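FACT complex subunit (Chaetomium thermophilum var. thermophilum, PDB 4KHB) forms the Spt16 domain that pairs with Pob3 in the FACT complex, which probably acts as a histone chaperone reorganizing nucleosomes during transcription and replication. Local coordinates at residues Asn33-Leu38 / Pro46-Thr51; Gly61-Leu66 / Arg99-Asp104; Phe70-Gln75 / Phe92-Thr97. One frame throughout, in Å; residues are numbered along the deposited sequence.

Contact 1: Asn33-Leu38 / Pro46-Thr51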
loop_
_atom_site.group_PDB
_atom_site.type_symbol
_atom_site.label_atom_id
_atom_site.label_comp_id
_atom_site.label_asym_id
_atom_site.label_seq_id
_atom_site.Cartn_x
_atom_site.Cartn_y
_atom_site.Cartn_z
ATOM N N ASN A 33 -16.481 4.880 11.020
ATOM C CA ASN A 33 -15.575 4.025 11.755
ATOM C C ASN A 33 -14.381 4.806 12.297
ATOM O O ASN A 33 -13.384 4.212 12.713
ATOM C CB ASN A 33 -15.142 2.864 10.857
ATOM C CG ASN A 33 -16.296 1.923 10.529
ATOM O OD1 ASN A 33 -16.926 1.355 11.422
ATOM N ND2 ASN A 33 -16.599 1.788 9.243
ATOM N N ASN A 34 -14.492 6.137 12.281
ATOM C CA ASN A 34 -13.436 7.021 12.779
ATOM C C ASN A 34 -12.120 6.735 12.083
ATOM O O ASN A 34 -11.074 6.642 12.728
ATOM C CB ASN A 34 -13.263 6.901 14.301
ATOM C CG ASN A 34 -13.571 8.200 15.031
ATOM O OD1 ASN A 34 -13.471 9.287 14.460
ATOM N ND2 ASN A 34 -13.916 8.094 16.307
ATOM N N THR A 35 -12.173 6.600 10.763
ATOM C CA THR A 35 -11.033 6.089 10.020
ATOM C C THR A 35 -10.929 6.759 8.654
ATOM O O THR A 35 -11.943 7.060 8.014
ATOM C CB THR A 35 -11.162 4.556 9.828
ATOM O OG1 THR A 35 -11.241 3.908 11.106
ATOM C CG2 THR A 35 -9.985 3.994 9.045
ATOM N N ILE A 36 -9.695 7.004 8.221
ATOM C CA ILE A 36 -9.418 7.397 6.848
ATOM C C ILE A 36 -8.702 6.236 6.159
ATOM O O ILE A 36 -7.966 5.482 6.802
ATOM C CB ILE A 36 -8.585 8.701 6.762
ATOM C CG1 ILE A 36 -7.120 8.448 7.130
ATOM C CG2 ILE A 36 -9.175 9.768 7.672
ATOM C CD1 ILE A 36 -6.207 9.639 6.870
ATOM N N VAL A 37 -8.930 6.083 4.859
ATOM C CA VAL A 37 -8.329 4.991 4.099
ATOM C C VAL A 37 -7.454 5.550 2.990
ATOM O O VAL A 37 -7.943 6.213 2.075
ATOM C CB VAL A 37 -9.395 4.054 3.491
ATOM C CG1 VAL A 37 -8.724 2.899 2.764
ATOM C CG2 VAL A 37 -10.334 3.538 4.567
ATOM N N LEU A 38 -6.155 5.284 3.079
ATOM C CA LEU A 38 -5.205 5.859 2.141
ATOM C C LEU A 38 -4.720 4.818 1.138
ATOM O O LEU A 38 -4.384 3.693 1.511
ATOM C CB LEU A 38 -4.030 6.482 2.896
ATOM C CG LEU A 38 -4.472 7.422 4.021
ATOM C CD1 LEU A 38 -3.301 7.949 4.827
ATOM C CD2 LEU A 38 -5.282 8.570 3.445
ATOM N N PRO A 46 -6.038 1.598 6.031
ATOM C CA PRO A 46 -6.782 2.325 7.065
ATOM C C PRO A 46 -5.857 2.996 8.070
ATOM O O PRO A 46 -4.848 2.407 8.458
ATOM C CB PRO A 46 -7.586 1.219 7.771
ATOM C CG PRO A 46 -7.478 0.005 6.890
ATOM C CD PRO A 46 -6.175 0.139 6.178
ATOM N N PHE A 47 -6.200 4.214 8.476
ATOM C CA PHE A 47 -5.540 4.864 9.600
ATOM C C PHE A 47 -6.605 5.472 10.504
ATOM O O PHE A 47 -7.419 6.288 10.064
ATOM C CB PHE A 47 -4.557 5.933 9.117
ATOM C CG PHE A 47 -3.315 5.374 8.478
ATOM C CD1 PHE A 47 -2.243 4.964 9.261
ATOM C CD2 PHE A 47 -3.216 5.260 7.098
ATOM C CE1 PHE A 47 -1.091 4.450 8.679
ATOM C CE2 PHE A 47 -2.067 4.748 6.509
ATOM C CZ PHE A 47 -1.005 4.341 7.301
ATOM N N HIS A 48 -6.603 5.064 11.768
ATOM C CA HIS A 48 -7.608 5.525 12.717
ATOM C C HIS A 48 -7.353 6.980 13.085
ATOM O O HIS A 48 -6.212 7.438 13.057
ATOM C CB HIS A 48 -7.594 4.643 13.964
ATOM C CG HIS A 48 -8.818 4.775 14.816
ATOM N ND1 HIS A 48 -8.997 5.809 15.709
ATOM C CD2 HIS A 48 -9.920 3.996 14.916
ATOM C CE1 HIS A 48 -10.159 5.663 16.321
ATOM N NE2 HIS A 48 -10.740 4.570 15.857
ATOM N N ILE A 49 -8.417 7.705 13.419
ATOM C CA ILE A 49 -8.307 9.130 13.720
ATOM C C ILE A 49 -7.476 9.413 14.977
ATOM O O ILE A 49 -6.848 10.471 15.090
ATOM C CB ILE A 49 -9.701 9.788 13.844
ATOM C CG1 ILE A 49 -9.588 11.312 13.811
ATOM C CG2 ILE A 49 -10.387 9.344 15.119
ATOM C CD1 ILE A 49 -9.151 11.862 12.476
ATOM N N ASN A 50 -7.460 8.460 15.907
ATOM C CA ASN A 50 -6.705 8.602 17.151
ATOM C C ASN A 50 -5.197 8.522 16.926
ATOM O O ASN A 50 -4.404 8.683 17.858
ATOM C CB ASN A 50 -7.143 7.534 18.159
ATOM C CG ASN A 50 -8.566 7.737 18.644
ATOM O OD1 ASN A 50 -9.181 8.771 18.390
ATOM N ND2 ASN A 50 -9.095 6.744 19.350
ATOM N N THR A 51 -4.821 8.260 15.680
ATOM C CA THR A 51 -3.433 8.086 15.284
ATOM C C THR A 51 -2.933 9.369 14.609
ATOM O O THR A 51 -1.726 9.584 14.458
ATOM C CB THR A 51 -3.303 6.844 14.360
ATOM O OG1 THR A 51 -2.259 5.985 14.835
ATOM C CG2 THR A 51 -3.011 7.238 12.929
#

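Contact 2: Gly61-Leu66 / Arg99-Asp104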
loop_
_atom_site.group_PDB
_atom_site.type_symbol
_atom_site.label_atom_id
_atom_site.label_comp_id
_atom_site.label_asym_id
_atom_site.label_seq_id
_atom_site.Cartn_x
_atom_site.Cartn_y
_atom_site.Cartn_z
ATOM N N GLY A 61 1.393 25.567 -8.001
ATOM C CA GLY A 61 1.079 25.484 -9.416
ATOM C C GLY A 61 -0.294 24.878 -9.643
ATOM O O GLY A 61 -1.279 25.299 -9.030
ATOM N N GLU A 62 -0.361 23.885 -10.522
ATOM C CA GLU A 62 -1.623 23.220 -10.828
ATOM C C GLU A 62 -1.862 22.029 -9.905
ATOM O O GLU A 62 -2.913 21.389 -9.965
ATOM C CB GLU A 62 -1.661 22.783 -12.295
ATOM C CG GLU A 62 -1.794 23.937 -13.292
ATOM C CD GLU A 62 -3.167 24.599 -13.267
ATOM O OE1 GLU A 62 -3.523 25.227 -12.245
ATOM O OE2 GLU A 62 -3.891 24.497 -14.279
ATOM N N TRP A 63 -0.882 21.734 -9.055
ATOM C CA TRP A 63 -0.983 20.614 -8.128
ATOM C C TRP A 63 -1.369 21.087 -6.728
ATOM O O TRP A 63 -0.858 22.100 -6.244
ATOM C CB TRP A 63 0.341 19.842 -8.066
ATOM C CG TRP A 63 0.716 19.163 -9.348
ATOM C CD1 TRP A 63 1.649 19.576 -10.255
ATOM C CD2 TRP A 63 0.173 17.939 -9.862
ATOM N NE1 TRP A 63 1.715 18.689 -11.304
ATOM C CE2 TRP A 63 0.818 17.676 -11.086
ATOM C CE3 TRP A 63 -0.799 17.045 -9.406
ATOM C CZ2 TRP A 63 0.522 16.553 -11.860
ATOM C CZ3 TRP A 63 -1.091 15.933 -10.176
ATOM C CH2 TRP A 63 -0.433 15.696 -11.386
ATOM N N SER A 64 -2.262 20.349 -6.079
ATOM C CA SER A 64 -2.585 20.599 -4.681
ATOM C C SER A 64 -1.999 19.483 -3.828
ATOM O O SER A 64 -1.864 18.351 -4.291
ATOM C CB SER A 64 -4.099 20.688 -4.484
ATOM O OG SER A 64 -4.629 21.801 -5.181
ATOM N N PHE A 65 -1.663 19.794 -2.582
ATOM C CA PHE A 65 -1.005 18.817 -1.722
ATOM C C PHE A 65 -1.724 18.601 -0.398
ATOM O O PHE A 65 -2.128 19.553 0.272
ATOM C CB PHE A 65 0.449 19.226 -1.468
ATOM C CG PHE A 65 1.333 19.123 -2.678
ATOM C CD1 PHE A 65 1.378 20.142 -3.620
ATOM C CD2 PHE A 65 2.131 18.005 -2.866
ATOM C CE1 PHE A 65 2.200 20.039 -4.734
ATOM C CE2 PHE A 65 2.954 17.897 -3.973
ATOM C CZ PHE A 65 2.987 18.915 -4.909
ATOM N N LEU A 66 -1.879 17.333 -0.030
ATOM C CA LEU A 66 -2.472 16.958 1.247
ATOM C C LEU A 66 -1.433 16.284 2.126
ATOM O O LEU A 66 -0.978 15.179 1.819
ATOM C CB LEU A 66 -3.650 16.007 1.034
ATOM C CG LEU A 66 -4.566 15.843 2.248
ATOM C CD1 LEU A 66 -5.328 17.125 2.543
ATOM C CD2 LEU A 66 -5.516 14.678 2.053
ATOM N N ARG A 99 -0.530 14.211 -3.755
ATOM C CA ARG A 99 -0.744 15.352 -4.633
ATOM C C ARG A 99 -1.886 15.063 -5.601
ATOM O O ARG A 99 -2.078 13.919 -6.028
ATOM C CB ARG A 99 0.536 15.732 -5.390
ATOM C CG ARG A 99 0.861 14.829 -6.568
ATOM C CD ARG A 99 1.966 15.417 -7.428
ATOM N NE ARG A 99 2.032 14.757 -8.728
ATOM C CZ ARG A 99 2.853 15.115 -9.708
ATOM N NH1 ARG A 99 3.688 16.132 -9.541
ATOM N NH2 ARG A 99 2.835 14.461 -10.859
ATOM N N SER A 100 -2.653 16.098 -5.928
ATOM C CA SER A 100 -3.714 15.979 -6.922
ATOM C C SER A 100 -4.015 17.330 -7.556
ATOM O O SER A 100 -3.532 18.367 -7.094
ATOM C CB SER A 100 -4.982 15.398 -6.289
ATOM O OG SER A 100 -6.069 15.438 -7.195
ATOM N N THR A 101 -4.810 17.313 -8.621
ATOM C CA THR A 101 -5.235 18.543 -9.280
ATOM C C THR A 101 -6.567 19.049 -8.726
ATOM O O THR A 101 -6.954 20.195 -8.966
ATOM C CB THR A 101 -5.322 18.372 -10.815
ATOM O OG1 THR A 101 -6.167 17.257 -11.131
ATOM C CG2 THR A 101 -3.936 18.126 -11.397
ATOM N N ASP A 102 -7.259 18.193 -7.976
ATOM C CA ASP A 102 -8.532 18.571 -7.365
ATOM C C ASP A 102 -8.291 19.367 -6.085
ATOM O O ASP A 102 -8.278 18.807 -4.987
ATOM C CB ASP A 102 -9.391 17.333 -7.067
ATOM C CG ASP A 102 -9.347 16.303 -8.182
ATOM O OD1 ASP A 102 -9.086 16.688 -9.342
ATOM O OD2 ASP A 102 -9.580 15.109 -7.898
ATOM N N GLY A 103 -8.092 20.675 -6.238
ATOM C CA GLY A 103 -7.839 21.551 -5.107
ATOM C C GLY A 103 -8.980 21.655 -4.116
ATOM O O GLY A 103 -8.754 21.771 -2.909
ATOM N N ASP A 104 -10.208 21.617 -4.622
ATOM C CA ASP A 104 -11.387 21.714 -3.768
ATOM C C ASP A 104 -11.651 20.418 -3.011
ATOM O O ASP A 104 -12.124 20.442 -1.875
ATOM C CB ASP A 104 -12.620 22.124 -4.580
ATOM C CG ASP A 104 -12.609 23.593 -4.959
ATOM O OD1 ASP A 104 -11.550 24.241 -4.829
ATOM O OD2 ASP A 104 -13.669 24.096 -5.388
#

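Contact 3: Phe70-Gln75 / Phe92-Thr97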
loop_
_atom_site.group_PDB
_atom_site.type_symbol
_atom_site.label_atom_id
_atom_site.label_comp_id
_atom_site.label_asym_id
_atom_site.label_seq_id
_atom_site.Cartn_x
_atom_site.Cartn_y
_atom_site.Cartn_z
ATOM N N PHE A 70 1.052 12.323 11.688
ATOM C CA PHE A 70 0.586 11.348 12.662
ATOM C C PHE A 70 1.166 11.601 14.052
ATOM O O PHE A 70 2.185 12.280 14.192
ATOM C CB PHE A 70 0.961 9.947 12.185
ATOM C CG PHE A 70 0.282 9.543 10.908
ATOM C CD1 PHE A 70 -0.962 8.941 10.939
ATOM C CD2 PHE A 70 0.888 9.761 9.679
ATOM C CE1 PHE A 70 -1.598 8.561 9.772
ATOM C CE2 PHE A 70 0.257 9.386 8.504
ATOM C CZ PHE A 70 -0.987 8.785 8.551
ATOM N N LEU A 71 0.527 11.043 15.076
ATOM C CA LEU A 71 1.040 11.147 16.437
ATOM C C LEU A 71 2.151 10.131 16.679
ATOM O O LEU A 71 1.971 8.929 16.464
ATOM C CB LEU A 71 -0.090 10.974 17.455
ATOM C CG LEU A 71 -1.160 12.065 17.393
ATOM C CD1 LEU A 71 -2.425 11.653 18.128
ATOM C CD2 LEU A 71 -0.610 13.360 17.959
ATOM N N SER A 72 3.303 10.634 17.111
ATOM C CA SER A 72 4.484 9.814 17.336
ATOM C C SER A 72 5.340 10.490 18.395
ATOM O O SER A 72 5.155 11.675 18.674
ATOM C CB SER A 72 5.279 9.662 16.035
ATOM O OG SER A 72 5.078 10.776 15.182
ATOM N N PRO A 73 6.262 9.733 19.006
ATOM C CA PRO A 73 7.235 10.338 19.921
ATOM C C PRO A 73 7.946 11.519 19.263
ATOM O O PRO A 73 8.540 11.367 18.194
ATOM C CB PRO A 73 8.221 9.200 20.179
ATOM C CG PRO A 73 7.420 7.951 19.999
ATOM C CD PRO A 73 6.285 8.258 19.057
ATOM N N GLY A 74 7.874 12.683 19.903
ATOM C CA GLY A 74 8.366 13.914 19.315
ATOM C C GLY A 74 7.301 14.700 18.571
ATOM O O GLY A 74 7.404 15.920 18.443
ATOM N N GLN A 75 6.284 14.007 18.067
ATOM C CA GLN A 75 5.216 14.670 17.326
ATOM C C GLN A 75 3.858 14.485 18.001
ATOM O O GLN A 75 3.775 14.285 19.215
ATOM C CB GLN A 75 5.173 14.157 15.883
ATOM C CG GLN A 75 4.643 15.178 14.886
ATOM C CD GLN A 75 4.640 14.663 13.461
ATOM O OE1 GLN A 75 3.610 14.240 12.940
ATOM N NE2 GLN A 75 5.800 14.706 12.817
ATOM N N PHE A 92 7.287 4.287 13.884
ATOM C CA PHE A 92 6.030 4.981 13.623
ATOM C C PHE A 92 5.995 5.522 12.198
ATOM O O PHE A 92 7.035 5.878 11.638
ATOM C CB PHE A 92 5.844 6.146 14.607
ATOM C CG PHE A 92 5.401 5.729 15.986
ATOM C CD1 PHE A 92 6.287 5.132 16.875
ATOM C CD2 PHE A 92 4.096 5.967 16.400
ATOM C CE1 PHE A 92 5.868 4.761 18.148
ATOM C CE2 PHE A 92 3.673 5.604 17.669
ATOM C CZ PHE A 92 4.561 4.999 18.543
ATOM N N VAL A 93 4.803 5.580 11.611
ATOM C CA VAL A 93 4.598 6.385 10.416
ATOM C C VAL A 93 4.396 7.803 10.929
ATOM O O VAL A 93 3.478 8.043 11.716
ATOM C CB VAL A 93 3.355 5.925 9.616
ATOM C CG1 VAL A 93 3.189 6.755 8.352
ATOM C CG2 VAL A 93 3.452 4.449 9.273
ATOM N N ARG A 94 5.249 8.735 10.503
ATOM C CA ARG A 94 5.177 10.107 11.002
ATOM C C ARG A 94 4.273 10.957 10.119
ATOM O O ARG A 94 3.436 11.715 10.617
ATOM C CB ARG A 94 6.571 10.743 11.061
ATOM C CG ARG A 94 6.841 11.533 12.337
ATOM C CD ARG A 94 8.225 11.253 12.890
ATOM N NE ARG A 94 8.405 11.759 14.250
ATOM C CZ ARG A 94 9.530 12.319 14.684
ATOM N NH1 ARG A 94 10.545 12.486 13.847
ATOM N NH2 ARG A 94 9.629 12.753 15.934
ATOM N N SER A 95 4.448 10.824 8.805
ATOM C CA SER A 95 3.633 11.565 7.850
ATOM C C SER A 95 3.679 10.956 6.453
ATOM O O SER A 95 4.588 10.189 6.125
ATOM C CB SER A 95 4.084 13.026 7.781
ATOM O OG SER A 95 5.358 13.135 7.167
ATOM N N LEU A 96 2.683 11.300 5.641
ATOM C CA LEU A 96 2.701 10.997 4.213
ATOM C C LEU A 96 2.042 12.129 3.426
ATOM O O LEU A 96 1.138 12.804 3.930
ATOM C CB LEU A 96 2.052 9.642 3.910
ATOM C CG LEU A 96 0.821 9.183 4.686
ATOM C CD1 LEU A 96 -0.416 9.882 4.174
ATOM C CD2 LEU A 96 0.674 7.672 4.588
ATOM N N THR A 97 2.490 12.328 2.191
ATOM C CA THR A 97 1.983 13.416 1.361
ATOM C C THR A 97 1.439 12.916 0.026
ATOM O O THR A 97 2.080 12.118 -0.663
ATOM C CB THR A 97 3.074 14.493 1.115
ATOM O OG1 THR A 97 3.380 15.164 2.345
ATOM C CG2 THR A 97 2.611 15.521 0.090
#

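Contact 1: Asn33-Leu38 / Pro46-Thr51
N34 meets I49 and H48 at the end of a two-stranded pairing. Its OD1 lies 3.2 Å from I49 CG2, and its carbonyl O accepts from I49 N at 2.9 Å. The same carbonyl O sits over the centre of one face of the H48 imidazole. T35 pairs with H48 as an antiparallel non-hydrogen-bonded pair, and T35 CG2 reaches P46 CB at 3.9 Å. N34 and T35 both face D30 in a G1 beta bulge. H48 CG is anti to its backbone N (chi1 -164°), which swings the ring under the N34 carbonyl. N50 N donates to H48 ND1 in the ring plane at 3.1 Å. An alanine at H48 would remove the ring, and N50 N would probably lose its acceptor while the N34 carbonyl would lose the flat surface beneath it. The strands form the hairpin 35-40/43-48, part of the first small sheet of this PH-like domain. I36 is the hydrogen-bonded pair of F47. I36 N gives to F47 O at 3.0 Å, and F47 N returns to I36 O at 2.7 Å. V37 and P46 form the next non-hydrogen-bonded pair. L38 and F47 side chains cross at about a right angle, with L38 CD1 3.5 Å from F47 CD2.

Contact 2: Gly61-Leu66 / Arg99-Asp104
S64 and S100 form an antiparallel hydrogen-bonded pair between strands 63-70 and 91-100. S64 N donates to S100 O at 2.6 Å, and S100 N returns to S64 O at 2.9 Å. F65 and R99 are the adjoining non-hydrogen-bonded pair. Beyond S100 the chain leaves the strand through an ST turn, in which S100 OG accepts from D102 N, and enters the C-terminal helix 103-121, as in PH-like domains. W63 lies between two residues of the other segment. The R99 guanidinium rests flat on one face, with planes 10° apart and CZ 3.6 Å from the centroid of the six-membered ring, a cation-pi stack. R99 CD adds a CH-pi contact on that face. T101 CG2 covers the opposite face, 4.1 Å from the same centroid. R99 CG lies between the backbone N and the carbonyl carbon (chi1 78°), and the chain then runs extended to NE, which carries the guanidinium over the indole. R99 CB meets F65 CE2 at 3.5 Å. S64 OG comes within 3.2 Å of G103 CA and hydrogen-bonds to D59. The R99 guanidinium, stacked on the indole, is also hydrogen-bonded through NE to Q177 of the Pob3N chain, which probably limits its rotation.

Contact 3: Phe70-Gln75 / Phe92-Thr97
F70 and R94 are joined by a backbone bond at the close-packed end of this contact, with F70 N 2.7 Å from R94 O. The F70 ring lies alongside strand 91-100 and turns its edge to it. S95 CA and L96 CG sit near the plane of that ring, and CE2 is 3.9 Å from L96 CG. V93 CG1 touches the same CE2 and points the same way as the ring. F70 CB is 3.2 Å from V93 O. F47 of the hairpin and I52 also pack on this phenylalanine, so the end is buried. The F92 ring marks the middle of the contact. P73 CD stands over the centre of one ring face, 3.6 Å from the centroid, a CH-pi contact. P73 and F92 cross at about a right angle. F85 meets F92 edge-to-face.

Here strand 63-70 has ended, and S72-Q75 forms a type II beta turn closed by Q75 N on S72 O. Strand 91-100 is the outermost strand of its sheet within this chain. It continues in an antiparallel ladder with a strand of the Pob3N chain, so the sheet of this PH-like domain runs through the heterodimer.

The turn is the looser side, and G74 at its corner is exposed. R94 starts out from the strand away from the turn. A bend at chi2 (137°) brings its end back to it. R94 NH2 donates to P73 O at 2.9 Å, on a carbonyl lone pair but tilted out of the guanidinium plane. S72 OG lies at the guanidinium edge, 3.6 Å from R94 NE. R94 NH1 makes a salt bridge to E147 of the Pob3N chain, so the guanidinium is held from two chains.

Contacts 1 and 3 are buried, whereas contact 2 is partly buried, its centre about 17 Å from the centre of the chain. Contacts 2 and 3 hold the same sheet, both using strand 91-100, and touch where F65 CD2 meets T97 CG2 at 3.9 Å. Contact 1 belongs to the other sheet. It meets contact 3 through L38 against L96 and through T51 O and L71 N, a probable hydrogen bond. Contacts 1 and 2 do not touch. Contact 1 combines strand pairing, apolar packing and a polar end at H48. Contact 2 adds a cation-pi stack at its partly exposed end, and contact 3 joins aromatic packing to an arginine bound to a turn. All three reach Pob3N.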